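Local coordinates for protein cytochrome C (Marichromatium purpuratum 984, PDB 5LO9) that carries four covalently bound c-type hemes and, as a fused TsdBA thiosulfate dehydrogenase, probably interconverts thiosulfate and tetrathionate while passing on the electrons, at residues D299-W304 with R377-L382; A305-Y310 with D321-R326; R326-F331 with L351-L356. All blocks are in the same frame, centred on the assembly; numbering follows the deposited sequence.

Interaction 1 (D299-W304 with R377-L382); sequences DASPMW and RGYPRL. With HEC (heme c), chain E.
Ser-301 and Gly-378 join two loops that line the histidine-ligand side of a c-type heme pocket, where His-291 is the axial ligand, and hold one heme propionate. Their link is a direct backbone bond, Ser-301 N to Gly-378 O at 3.1 Å. It is nearly straight (164°), although the donor stands above the carbonyl plane. The carbonyl of Ser-301 in turn accepts from His-291 ND1, so the serine backbone connects the 377-382 loop to the heme ligand. Ser-301 OG lies over one face of the Tyr-379 ring, nearer its rim than its centre. Asp-299 O and the backbone of Ala-300 lie at the ring edge, while Tyr-379 CE2 reaches the heme methyl CMD and Tyr-379 OH bonds to Cys-290 O.

At the other end of the contact, the CB and carboxylate of Asp-299 lie across the Pro-380 ring, and Asp-299 OD1 is 3.6 Å from Pro-380 CG. One water reinforces this end by donating to Asp-299 OD1 and to Arg-377 O. A second donates to Pro-302 O and to the heme propionate O1A, and accepts from Gly-378 N.

Arg-377 grips that same propionate. Its chain is extended throughout, with CG anti to the backbone N (chi1 -167°), which carries the guanidinium past the loop to meet the carboxylate edge-on. Two bonds fix the rotation of the pair: Arg-377 NE to heme O1A at 2.8 Å, and Arg-377 NH2 to heme O2A at 2.8 Å, the latter almost linear at 178°.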
# COMPACT_ATOMS: atom_id res chain seq x y z
N ASP A 299 -8.73 -4.43 18.98
CA ASP A 299 -7.94 -4.53 20.21
C ASP A 299 -7.03 -5.76 20.22
O ASP A 299 -6.40 -6.04 21.25
CB ASP A 299 -8.82 -4.52 21.45
CG ASP A 299 -9.52 -3.18 21.68
OD1 ASP A 299 -8.98 -2.09 21.33
OD2 ASP A 299 -10.64 -3.23 22.25
N ALA A 300 -6.88 -6.46 19.09
CA ALA A 300 -5.88 -7.50 18.91
C ALA A 300 -5.07 -7.21 17.64
O ALA A 300 -4.89 -8.08 16.79
CB ALA A 300 -6.52 -8.88 18.86
N SER A 301 -4.57 -5.97 17.51
CA SER A 301 -3.89 -5.45 16.31
C SER A 301 -4.55 -5.93 15.03
O SER A 301 -3.97 -6.71 14.25
CB SER A 301 -2.42 -5.83 16.26
OG SER A 301 -1.71 -4.96 17.08
N PRO A 302 -5.76 -5.48 14.78
CA PRO A 302 -6.39 -5.83 13.52
C PRO A 302 -5.62 -5.22 12.35
O PRO A 302 -4.98 -4.16 12.46
CB PRO A 302 -7.81 -5.25 13.67
CG PRO A 302 -7.62 -4.07 14.63
CD PRO A 302 -6.54 -4.53 15.58
N MET A 303 -5.65 -5.92 11.23
CA MET A 303 -4.90 -5.50 10.07
C MET A 303 -5.58 -4.33 9.37
O MET A 303 -4.91 -3.50 8.75
CB MET A 303 -4.75 -6.67 9.12
CG MET A 303 -3.85 -7.77 9.68
SD MET A 303 -2.09 -7.31 9.81
CE MET A 303 -1.96 -6.83 11.54
N TRP A 304 -6.90 -4.24 9.49
CA TRP A 304 -7.58 -3.12 8.85
C TRP A 304 -7.15 -1.79 9.46
O TRP A 304 -7.10 -0.78 8.77
CB TRP A 304 -9.09 -3.27 8.92
CG TRP A 304 -9.65 -3.76 10.20
CD1 TRP A 304 -9.99 -5.05 10.50
CD2 TRP A 304 -9.99 -2.98 11.33
NE1 TRP A 304 -10.52 -5.11 11.75
CE2 TRP A 304 -10.54 -3.85 12.28
CE3 TRP A 304 -9.90 -1.63 11.64
CZ2 TRP A 304 -10.98 -3.41 13.51
CZ3 TRP A 304 -10.32 -1.20 12.88
CH2 TRP A 304 -10.86 -2.08 13.79
N ARG A 377 -7.29 -0.10 17.06
CA ARG A 377 -5.96 -0.38 16.58
C ARG A 377 -5.08 -0.89 17.70
O ARG A 377 -5.17 -0.40 18.83
CB ARG A 377 -5.34 0.85 15.97
CG ARG A 377 -4.10 0.50 15.19
CD ARG A 377 -3.36 1.72 14.74
NE ARG A 377 -2.06 1.39 14.18
CZ ARG A 377 -1.21 2.31 13.77
NH1 ARG A 377 -1.56 3.58 13.85
NH2 ARG A 377 -0.03 1.95 13.28
N GLY A 378 -4.21 -1.85 17.38
CA GLY A 378 -3.22 -2.35 18.32
C GLY A 378 -3.84 -3.00 19.54
O GLY A 378 -4.90 -3.62 19.50
N TYR A 379 -3.15 -2.87 20.63
CA TYR A 379 -3.61 -3.35 21.92
C TYR A 379 -3.92 -2.18 22.84
O TYR A 379 -3.24 -1.15 22.78
CB TYR A 379 -2.54 -4.21 22.57
CG TYR A 379 -2.03 -5.37 21.71
CD1 TYR A 379 -2.88 -6.10 20.89
CD2 TYR A 379 -0.70 -5.74 21.74
CE1 TYR A 379 -2.40 -7.17 20.12
CE2 TYR A 379 -0.22 -6.79 20.97
CZ TYR A 379 -1.06 -7.50 20.18
OH TYR A 379 -0.54 -8.53 19.44
N PRO A 380 -4.92 -2.29 23.70
CA PRO A 380 -5.20 -1.17 24.63
C PRO A 380 -4.06 -1.01 25.63
O PRO A 380 -3.74 -1.94 26.38
CB PRO A 380 -6.50 -1.58 25.31
CG PRO A 380 -7.12 -2.57 24.37
CD PRO A 380 -5.99 -3.31 23.74
N ARG A 381 -3.44 0.16 25.62
CA ARG A 381 -2.33 0.42 26.53
C ARG A 381 -2.83 0.50 27.97
O ARG A 381 -3.92 1.02 28.24
CB ARG A 381 -1.62 1.71 26.14
CG ARG A 381 -0.15 1.81 26.56
CD ARG A 381 0.51 3.11 26.03
NE ARG A 381 0.04 3.43 24.68
CZ ARG A 381 0.66 3.12 23.54
NH1 ARG A 381 1.83 2.48 23.57
NH2 ARG A 381 0.12 3.47 22.37
N LEU A 382 -2.03 -0.05 28.88
CA LEU A 382 -2.30 -0.09 30.31
C LEU A 382 -1.47 0.97 31.03
O LEU A 382 -0.38 1.33 30.58
CB LEU A 382 -1.92 -1.44 30.90
CG LEU A 382 -2.53 -2.68 30.28
CD1 LEU A 382 -1.96 -3.91 30.97
CD2 LEU A 382 -3.99 -2.61 30.40
FE HEC E . 2.43 -8.73 13.93
CHA HEC E . 2.14 -5.30 14.64
CHB HEC E . 1.60 -8.14 10.58
CHC HEC E . 2.99 -12.14 13.17
CHD HEC E . 2.84 -9.38 17.29
NA HEC E . 1.95 -7.03 12.84
C1A HEC E . 1.90 -5.78 13.29
C2A HEC E . 1.55 -4.79 12.25
C3A HEC E . 1.38 -5.61 11.06
C4A HEC E . 1.65 -7.00 11.53
CMA HEC E . 0.99 -5.14 9.71
CAA HEC E . 1.36 -3.31 12.42
CBA HEC E . 0.07 -3.05 13.20
CGA HEC E . -0.25 -1.57 13.27
O1A HEC E . -1.43 -1.27 13.56
O2A HEC E . 0.65 -0.71 13.07
NB HEC E . 2.32 -9.93 12.23
C1B HEC E . 1.97 -9.50 10.99
C2B HEC E . 2.01 -10.57 9.99
C3B HEC E . 2.42 -11.74 10.75
C4B HEC E . 2.60 -11.22 12.12
CMB HEC E . 1.66 -10.48 8.55
CAB HEC E . 2.64 -13.12 10.23
CBB HEC E . 3.80 -13.06 9.24
NC HEC E . 2.86 -10.46 15.03
C1C HEC E . 3.02 -11.71 14.57
C2C HEC E . 3.22 -12.70 15.65
C3C HEC E . 3.19 -11.87 16.87
C4C HEC E . 2.94 -10.51 16.36
CMC HEC E . 3.43 -14.18 15.48
CAC HEC E . 3.29 -12.27 18.33
CBC HEC E . 4.49 -13.13 18.59
ND HEC E . 2.49 -7.54 15.64
C1D HEC E . 2.67 -7.98 16.87
C2D HEC E . 2.66 -6.91 17.88
C3D HEC E . 2.46 -5.66 17.12
C4D HEC E . 2.38 -6.21 15.73
CMD HEC E . 2.85 -7.12 19.34
CAD HEC E . 2.34 -4.23 17.60
CBD HEC E . 3.54 -3.70 18.41
CGD HEC E . 4.92 -3.62 17.73
O1D HEC E . 5.44 -4.61 17.13
O2D HEC E . 5.55 -2.53 17.81
O HOH W 1 -6.52 -0.78 21.18
O HOH W 2 -3.59 -2.95 14.45

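Interaction 2 (A305-Y310 with D321-R326); sequences AAWVAY and DTMAER. With HEC (heme c), chain E; THJ (thiosulfate), chain J; EDO (1,2-ethanediol), chain S.
Met-323 is the knob of this contact, and the hollow that takes it is walled by Ala-306, Trp-307 and Tyr-310. Its chain folds back on itself at chi2 and chi3 (60° and 66°), bringing CE close to Ala-306 O and 3.7 Å from Trp-307 CA. The same methyl, Met-323 CE, bumps against Tyr-310 CD2 at 3.9 Å. Met-323 CG lies obliquely against the indole, 3.8 Å from Trp-307 CZ3, with the two side chains set crosswise. The sulfur makes a Met-aromatic contact with Tyr-310, oblique to the ring at 5.5 Å from SD to the ring centroid, and also packs on the heme methyl CMA.

Met-323 opens helix 323-332, whose first turn is closed by a capping box with Thr-322 at the N-cap: Glu-325 N donates to Thr-322 OG1 and Thr-322 N to Glu-325 OE1.

The Tyr-310 ring slots between this turn and the heme propionate, with Asp-321 O at its edge beside CD1. Its hydroxyl is held twice, donating to the heme propionate O2A at 2.7 Å and accepting from Arg-326 NE at 3.1 Å, close to the guanidinium plane. The bent arginine lays one guanidinium face over the heme rim at CHA, while thiosulfate lies at the guanidinium edge, its O1 3.1 Å from Arg-326 NH1.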
# COMPACT_ATOMS: atom_id res chain seq x y z
N ALA A 305 -6.82 -1.76 10.74
CA ALA A 305 -6.39 -0.48 11.29
C ALA A 305 -4.97 -0.15 10.88
O ALA A 305 -4.55 1.00 11.01
CB ALA A 305 -6.47 -0.50 12.82
N ALA A 306 -4.23 -1.14 10.39
CA ALA A 306 -2.83 -0.94 10.05
C ALA A 306 -2.67 -0.51 8.60
O ALA A 306 -1.82 0.32 8.30
CB ALA A 306 -2.05 -2.23 10.30
N TRP A 307 -3.50 -1.05 7.70
CA TRP A 307 -3.34 -0.73 6.28
C TRP A 307 -3.32 0.77 6.02
O TRP A 307 -2.49 1.26 5.24
CB TRP A 307 -4.46 -1.37 5.47
CG TRP A 307 -4.31 -1.11 4.00
CD1 TRP A 307 -5.00 -0.20 3.22
CD2 TRP A 307 -3.37 -1.73 3.14
NE1 TRP A 307 -4.53 -0.24 1.94
CE2 TRP A 307 -3.54 -1.18 1.87
CE3 TRP A 307 -2.39 -2.71 3.33
CZ2 TRP A 307 -2.78 -1.59 0.78
CZ3 TRP A 307 -1.64 -3.11 2.24
CH2 TRP A 307 -1.83 -2.54 1.00
N VAL A 308 -4.23 1.52 6.66
CA VAL A 308 -4.38 2.95 6.39
C VAL A 308 -3.40 3.79 7.16
O VAL A 308 -3.44 5.02 7.05
CB VAL A 308 -5.79 3.47 6.74
CG1 VAL A 308 -6.87 2.80 5.88
CG2 VAL A 308 -6.10 3.24 8.26
N ALA A 309 -2.54 3.16 7.95
CA ALA A 309 -1.62 3.85 8.85
C ALA A 309 -0.18 3.85 8.34
O ALA A 309 0.66 4.54 8.93
CB ALA A 309 -1.65 3.17 10.22
N TYR A 310 0.13 3.08 7.31
CA TYR A 310 1.47 3.00 6.76
C TYR A 310 1.46 3.50 5.32
O TYR A 310 0.47 3.30 4.59
CB TYR A 310 2.01 1.56 6.79
CG TYR A 310 2.32 1.03 8.17
CD1 TYR A 310 3.62 1.01 8.66
CD2 TYR A 310 1.32 0.58 8.99
CE1 TYR A 310 3.90 0.53 9.92
CE2 TYR A 310 1.59 0.11 10.24
CZ TYR A 310 2.86 0.08 10.71
OH TYR A 310 3.09 -0.40 11.97
N ASP A 321 8.55 3.28 7.42
CA ASP A 321 8.34 1.90 7.01
C ASP A 321 7.07 1.78 6.18
O ASP A 321 6.02 2.31 6.55
CB ASP A 321 8.24 0.96 8.22
CG ASP A 321 9.59 0.35 8.66
OD1 ASP A 321 10.63 0.46 7.93
OD2 ASP A 321 9.60 -0.27 9.75
N THR A 322 7.19 1.10 5.05
CA THR A 322 6.02 0.70 4.28
C THR A 322 5.34 -0.47 4.98
O THR A 322 5.85 -1.05 5.92
CB THR A 322 6.41 0.27 2.86
OG1 THR A 322 7.41 -0.76 2.87
CG2 THR A 322 6.92 1.42 2.04
N MET A 323 4.14 -0.79 4.51
CA MET A 323 3.48 -2.02 4.94
C MET A 323 4.33 -3.25 4.61
O MET A 323 4.41 -4.17 5.42
CB MET A 323 2.12 -2.13 4.30
CG MET A 323 1.39 -3.41 4.58
SD MET A 323 1.10 -3.66 6.34
CE MET A 323 -0.01 -2.34 6.73
N ALA A 324 4.94 -3.30 3.42
CA ALA A 324 5.79 -4.47 3.12
C ALA A 324 6.95 -4.56 4.08
O ALA A 324 7.29 -5.65 4.57
CB ALA A 324 6.34 -4.45 1.69
N GLU A 325 7.59 -3.42 4.35
CA GLU A 325 8.75 -3.45 5.22
C GLU A 325 8.35 -3.91 6.60
O GLU A 325 9.06 -4.68 7.26
CB GLU A 325 9.41 -2.07 5.25
CG GLU A 325 10.22 -1.87 3.98
CD GLU A 325 10.49 -0.42 3.60
OE1 GLU A 325 10.11 0.53 4.32
OE2 GLU A 325 11.08 -0.25 2.51
N ARG A 326 7.17 -3.50 7.02
CA ARG A 326 6.66 -3.90 8.32
C ARG A 326 6.43 -5.40 8.37
O ARG A 326 6.88 -6.07 9.30
CB ARG A 326 5.37 -3.11 8.59
CG ARG A 326 4.66 -3.35 9.86
CD ARG A 326 5.62 -3.41 10.99
NE ARG A 326 5.09 -2.71 12.13
CZ ARG A 326 5.18 -3.16 13.37
NH1 ARG A 326 5.75 -4.34 13.61
NH2 ARG A 326 4.66 -2.43 14.37
FE HEC E . 2.43 -8.73 13.93
CHA HEC E . 2.14 -5.30 14.64
CHB HEC E . 1.60 -8.14 10.58
CHC HEC E . 2.99 -12.14 13.17
CHD HEC E . 2.84 -9.38 17.29
NA HEC E . 1.95 -7.03 12.84
C1A HEC E . 1.90 -5.78 13.29
C2A HEC E . 1.55 -4.79 12.25
C3A HEC E . 1.38 -5.61 11.06
C4A HEC E . 1.65 -7.00 11.53
CMA HEC E . 0.99 -5.14 9.71
CAA HEC E . 1.36 -3.31 12.42
CBA HEC E . 0.07 -3.05 13.20
CGA HEC E . -0.25 -1.57 13.27
O1A HEC E . -1.43 -1.27 13.56
O2A HEC E . 0.65 -0.71 13.07
NB HEC E . 2.32 -9.93 12.23
C1B HEC E . 1.97 -9.50 10.99
C2B HEC E . 2.01 -10.57 9.99
C3B HEC E . 2.42 -11.74 10.75
C4B HEC E . 2.60 -11.22 12.12
CMB HEC E . 1.66 -10.48 8.55
CAB HEC E . 2.64 -13.12 10.23
CBB HEC E . 3.80 -13.06 9.24
NC HEC E . 2.86 -10.46 15.03
C1C HEC E . 3.02 -11.71 14.57
C2C HEC E . 3.22 -12.70 15.65
C3C HEC E . 3.19 -11.87 16.87
C4C HEC E . 2.94 -10.51 16.36
CMC HEC E . 3.43 -14.18 15.48
CAC HEC E . 3.29 -12.27 18.33
CBC HEC E . 4.49 -13.13 18.59
ND HEC E . 2.49 -7.54 15.64
C1D HEC E . 2.67 -7.98 16.87
C2D HEC E . 2.66 -6.91 17.88
C3D HEC E . 2.46 -5.66 17.12
C4D HEC E . 2.38 -6.21 15.73
CMD HEC E . 2.85 -7.12 19.34
CAD HEC E . 2.34 -4.23 17.60
CBD HEC E . 3.54 -3.70 18.41
CGD HEC E . 4.92 -3.62 17.73
O1D HEC E . 5.44 -4.61 17.13
O2D HEC E . 5.55 -2.53 17.81
S1 THJ J . 7.08 -7.27 14.99
O1 THJ J . 7.88 -6.54 13.94
O2 THJ J . 6.97 -6.46 16.25
O3 THJ J . 7.84 -8.49 15.36
S2 THJ J . 5.45 -7.83 14.32
C1 EDO S . 3.26 -0.17 0.57
O1 EDO S . 3.70 -1.45 1.09
C2 EDO S . 2.03 0.39 1.32
O2 EDO S . 2.38 1.07 2.59

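Interaction 3 (R326-F331 with L351-L356); sequences RIQGCF and LVLDAL. With HEC (heme c), chain E; THJ (thiosulfate), chain J; EDO (1,2-ethanediol), chain B.
A 2.8 Å backbone bond from Leu-356 N to Val-352 O holds together, one helical turn apart, the two residues that receive the ring of Phe-331. The contact itself has no hydrogen bond across it and consists of apolar branches meeting between two helices. Leu-356 CD1 comes in at the edge of the phenyl ring, in its plane and 3.8 Å from Phe-331 CE2. Val-352 CG1 approaches Phe-331 CZ obliquely. One face of the same ring is covered by the heme vinyl-derived carbon CBB, nearer the rim than the centre, so that Phe-331 is wedged between helix 351-363 and the porphyrin.

One turn earlier on the same helix, Ile-327 CG2, anti to the backbone N, touches two leucines, lying 3.8 Å from Leu-353 CD1 and 3.9 Å from Leu-356 CD1; Ile-327 and Leu-353 run antiparallel alongside each other. The second branch of Leu-353, CD2, packs against the aliphatic CG of Gln-328, whose amide NE2 bonds to Pro-346 O.

On the heme-facing side of the same helix, Cys-330 SG is covalently bonded to thiosulfate S2 at 2.1 Å. Cys-330 SG lies 3.0 Å from the heme iron, on the face opposite His-291. The cysteine thus sits on the distal side, probably where it can serve as an iron ligand in the TsdA family, though at this distance and carrying thiosulfate it is not assigned as one here. The leucine-rich side of the contact backs the helix that carries it.

The axes of segments 326-331 and 351-356 approach to 11.2 Å at an angle of 116°. Helix 256-269 packs behind 351-356 through Met-260 and Leu-263, and Asp-354 makes a salt bridge with Arg-319, on strand 319-321 of the second subunit.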
# COMPACT_ATOMS: atom_id res chain seq x y z
N ARG A 326 7.17 -3.50 7.02
CA ARG A 326 6.66 -3.90 8.32
C ARG A 326 6.43 -5.40 8.37
O ARG A 326 6.88 -6.07 9.30
CB ARG A 326 5.37 -3.11 8.59
CG ARG A 326 4.66 -3.35 9.86
CD ARG A 326 5.62 -3.41 10.99
NE ARG A 326 5.09 -2.71 12.13
CZ ARG A 326 5.18 -3.16 13.37
NH1 ARG A 326 5.75 -4.34 13.61
NH2 ARG A 326 4.66 -2.43 14.37
N ILE A 327 5.77 -5.94 7.36
CA ILE A 327 5.50 -7.37 7.32
C ILE A 327 6.80 -8.16 7.33
O ILE A 327 6.89 -9.23 7.96
CB ILE A 327 4.63 -7.69 6.10
CG1 ILE A 327 3.25 -7.14 6.31
CG2 ILE A 327 4.51 -9.19 5.87
CD1 ILE A 327 2.43 -7.08 5.07
N GLN A 328 7.82 -7.67 6.64
CA GLN A 328 9.12 -8.36 6.71
C GLN A 328 9.73 -8.26 8.11
O GLN A 328 10.40 -9.19 8.55
CB GLN A 328 10.06 -7.78 5.68
CG GLN A 328 9.60 -8.07 4.28
CD GLN A 328 10.46 -7.37 3.26
OE1 GLN A 328 10.78 -6.17 3.39
NE2 GLN A 328 10.88 -8.12 2.25
N GLY A 329 9.47 -7.17 8.83
CA GLY A 329 9.90 -7.10 10.22
C GLY A 329 9.29 -8.20 11.06
O GLY A 329 9.99 -8.86 11.83
N CYS A 330 7.99 -8.43 10.91
CA CYS A 330 7.32 -9.51 11.61
C CYS A 330 7.93 -10.87 11.27
O CYS A 330 8.05 -11.74 12.14
CB CYS A 330 5.83 -9.46 11.28
SG CYS A 330 4.94 -8.31 12.34
N PHE A 331 8.33 -11.07 10.02
CA PHE A 331 8.97 -12.35 9.70
C PHE A 331 10.33 -12.42 10.38
O PHE A 331 10.73 -13.48 10.86
CB PHE A 331 9.12 -12.54 8.19
CG PHE A 331 7.93 -13.20 7.52
CD1 PHE A 331 7.85 -14.58 7.43
CD2 PHE A 331 6.92 -12.45 6.93
CE1 PHE A 331 6.78 -15.20 6.80
CE2 PHE A 331 5.84 -13.08 6.29
CZ PHE A 331 5.77 -14.44 6.23
N LEU A 351 5.31 -13.64 -4.03
CA LEU A 351 3.89 -13.95 -3.91
C LEU A 351 3.41 -13.88 -2.46
O LEU A 351 2.23 -13.61 -2.23
CB LEU A 351 3.60 -15.33 -4.52
CG LEU A 351 2.14 -15.50 -4.91
CD1 LEU A 351 1.84 -14.55 -6.06
CD2 LEU A 351 1.81 -16.91 -5.30
N VAL A 352 4.27 -14.18 -1.49
CA VAL A 352 3.86 -14.17 -0.08
C VAL A 352 3.49 -12.74 0.35
O VAL A 352 2.38 -12.48 0.84
CB VAL A 352 4.97 -14.75 0.81
CG1 VAL A 352 4.78 -14.36 2.26
CG2 VAL A 352 5.05 -16.26 0.69
N LEU A 353 4.41 -11.80 0.18
CA LEU A 353 4.13 -10.42 0.52
C LEU A 353 2.97 -9.89 -0.33
O LEU A 353 2.18 -9.04 0.13
CB LEU A 353 5.38 -9.55 0.31
CG LEU A 353 6.25 -9.08 1.48
CD1 LEU A 353 5.48 -8.15 2.36
CD2 LEU A 353 6.74 -10.25 2.27
N ASP A 354 2.88 -10.33 -1.59
CA ASP A 354 1.79 -9.84 -2.42
C ASP A 354 0.45 -10.36 -1.90
O ASP A 354 -0.53 -9.61 -1.84
CB ASP A 354 2.02 -10.22 -3.88
CG ASP A 354 3.20 -9.40 -4.54
OD1 ASP A 354 3.82 -8.48 -3.86
OD2 ASP A 354 3.50 -9.73 -5.72
N ALA A 355 0.39 -11.63 -1.53
CA ALA A 355 -0.86 -12.14 -0.98
C ALA A 355 -1.16 -11.49 0.37
O ALA A 355 -2.28 -11.02 0.61
CB ALA A 355 -0.80 -13.67 -0.88
N LEU A 356 -0.17 -11.44 1.27
CA LEU A 356 -0.46 -10.87 2.57
C LEU A 356 -0.92 -9.43 2.42
O LEU A 356 -1.89 -9.02 3.07
CB LEU A 356 0.76 -10.95 3.48
CG LEU A 356 1.11 -12.35 4.03
CD1 LEU A 356 2.54 -12.37 4.61
CD2 LEU A 356 0.09 -12.75 5.07
FE HEC E . 2.43 -8.73 13.93
CHA HEC E . 2.14 -5.30 14.64
CHB HEC E . 1.60 -8.14 10.58
CHC HEC E . 2.99 -12.14 13.17
CHD HEC E . 2.84 -9.38 17.29
NA HEC E . 1.95 -7.03 12.84
C1A HEC E . 1.90 -5.78 13.29
C2A HEC E . 1.55 -4.79 12.25
C3A HEC E . 1.38 -5.61 11.06
C4A HEC E . 1.65 -7.00 11.53
CMA HEC E . 0.99 -5.14 9.71
CAA HEC E . 1.36 -3.31 12.42
CBA HEC E . 0.07 -3.05 13.20
CGA HEC E . -0.25 -1.57 13.27
O1A HEC E . -1.43 -1.27 13.56
O2A HEC E . 0.65 -0.71 13.07
NB HEC E . 2.32 -9.93 12.23
C1B HEC E . 1.97 -9.50 10.99
C2B HEC E . 2.01 -10.57 9.99
C3B HEC E . 2.42 -11.74 10.75
C4B HEC E . 2.60 -11.22 12.12
CMB HEC E . 1.66 -10.48 8.55
CAB HEC E . 2.64 -13.12 10.23
CBB HEC E . 3.80 -13.06 9.24
NC HEC E . 2.86 -10.46 15.03
C1C HEC E . 3.02 -11.71 14.57
C2C HEC E . 3.22 -12.70 15.65
C3C HEC E . 3.19 -11.87 16.87
C4C HEC E . 2.94 -10.51 16.36
CMC HEC E . 3.43 -14.18 15.48
CAC HEC E . 3.29 -12.27 18.33
CBC HEC E . 4.49 -13.13 18.59
ND HEC E . 2.49 -7.54 15.64
C1D HEC E . 2.67 -7.98 16.87
C2D HEC E . 2.66 -6.91 17.88
C3D HEC E . 2.46 -5.66 17.12
C4D HEC E . 2.38 -6.21 15.73
CMD HEC E . 2.85 -7.12 19.34
CAD HEC E . 2.34 -4.23 17.60
CBD HEC E . 3.54 -3.70 18.41
CGD HEC E . 4.92 -3.62 17.73
O1D HEC E . 5.44 -4.61 17.13
O2D HEC E . 5.55 -2.53 17.81
S1 THJ J . 7.08 -7.27 14.99
O1 THJ J . 7.88 -6.54 13.94
O2 THJ J . 6.97 -6.46 16.25
O3 THJ J . 7.84 -8.49 15.36
S2 THJ J . 5.45 -7.83 14.32
C1 EDO B . 12.51 -4.86 7.44
O1 EDO B . 12.54 -5.05 5.98
C2 EDO B . 13.14 -5.96 8.37
O2 EDO B . 14.01 -6.96 7.77

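How the interactions relate
Following the chain toward the C terminus, 299-304 opens interaction 1 and runs straight into 305-310, which opens interaction 2 where helix 304-307 ends. A two-stranded hairpin follows, and interaction 2 closes this short loop at 321-326, the start of helix 323-332. The same helix continues into interaction 3, which shares Arg-326 and closes a second loop at 351-356. These two contacts stand in series, and both are nested inside the long loop that interaction 1 completes at 377-382. Arg-377 packs on Ala-305 and Ala-309, joining interactions 1 and 2, while Ala-324 meets Leu-353 between interactions 2 and 3. All three contacts border one heme, and interactions 2 and 3 also reach thiosulfate and the second subunit.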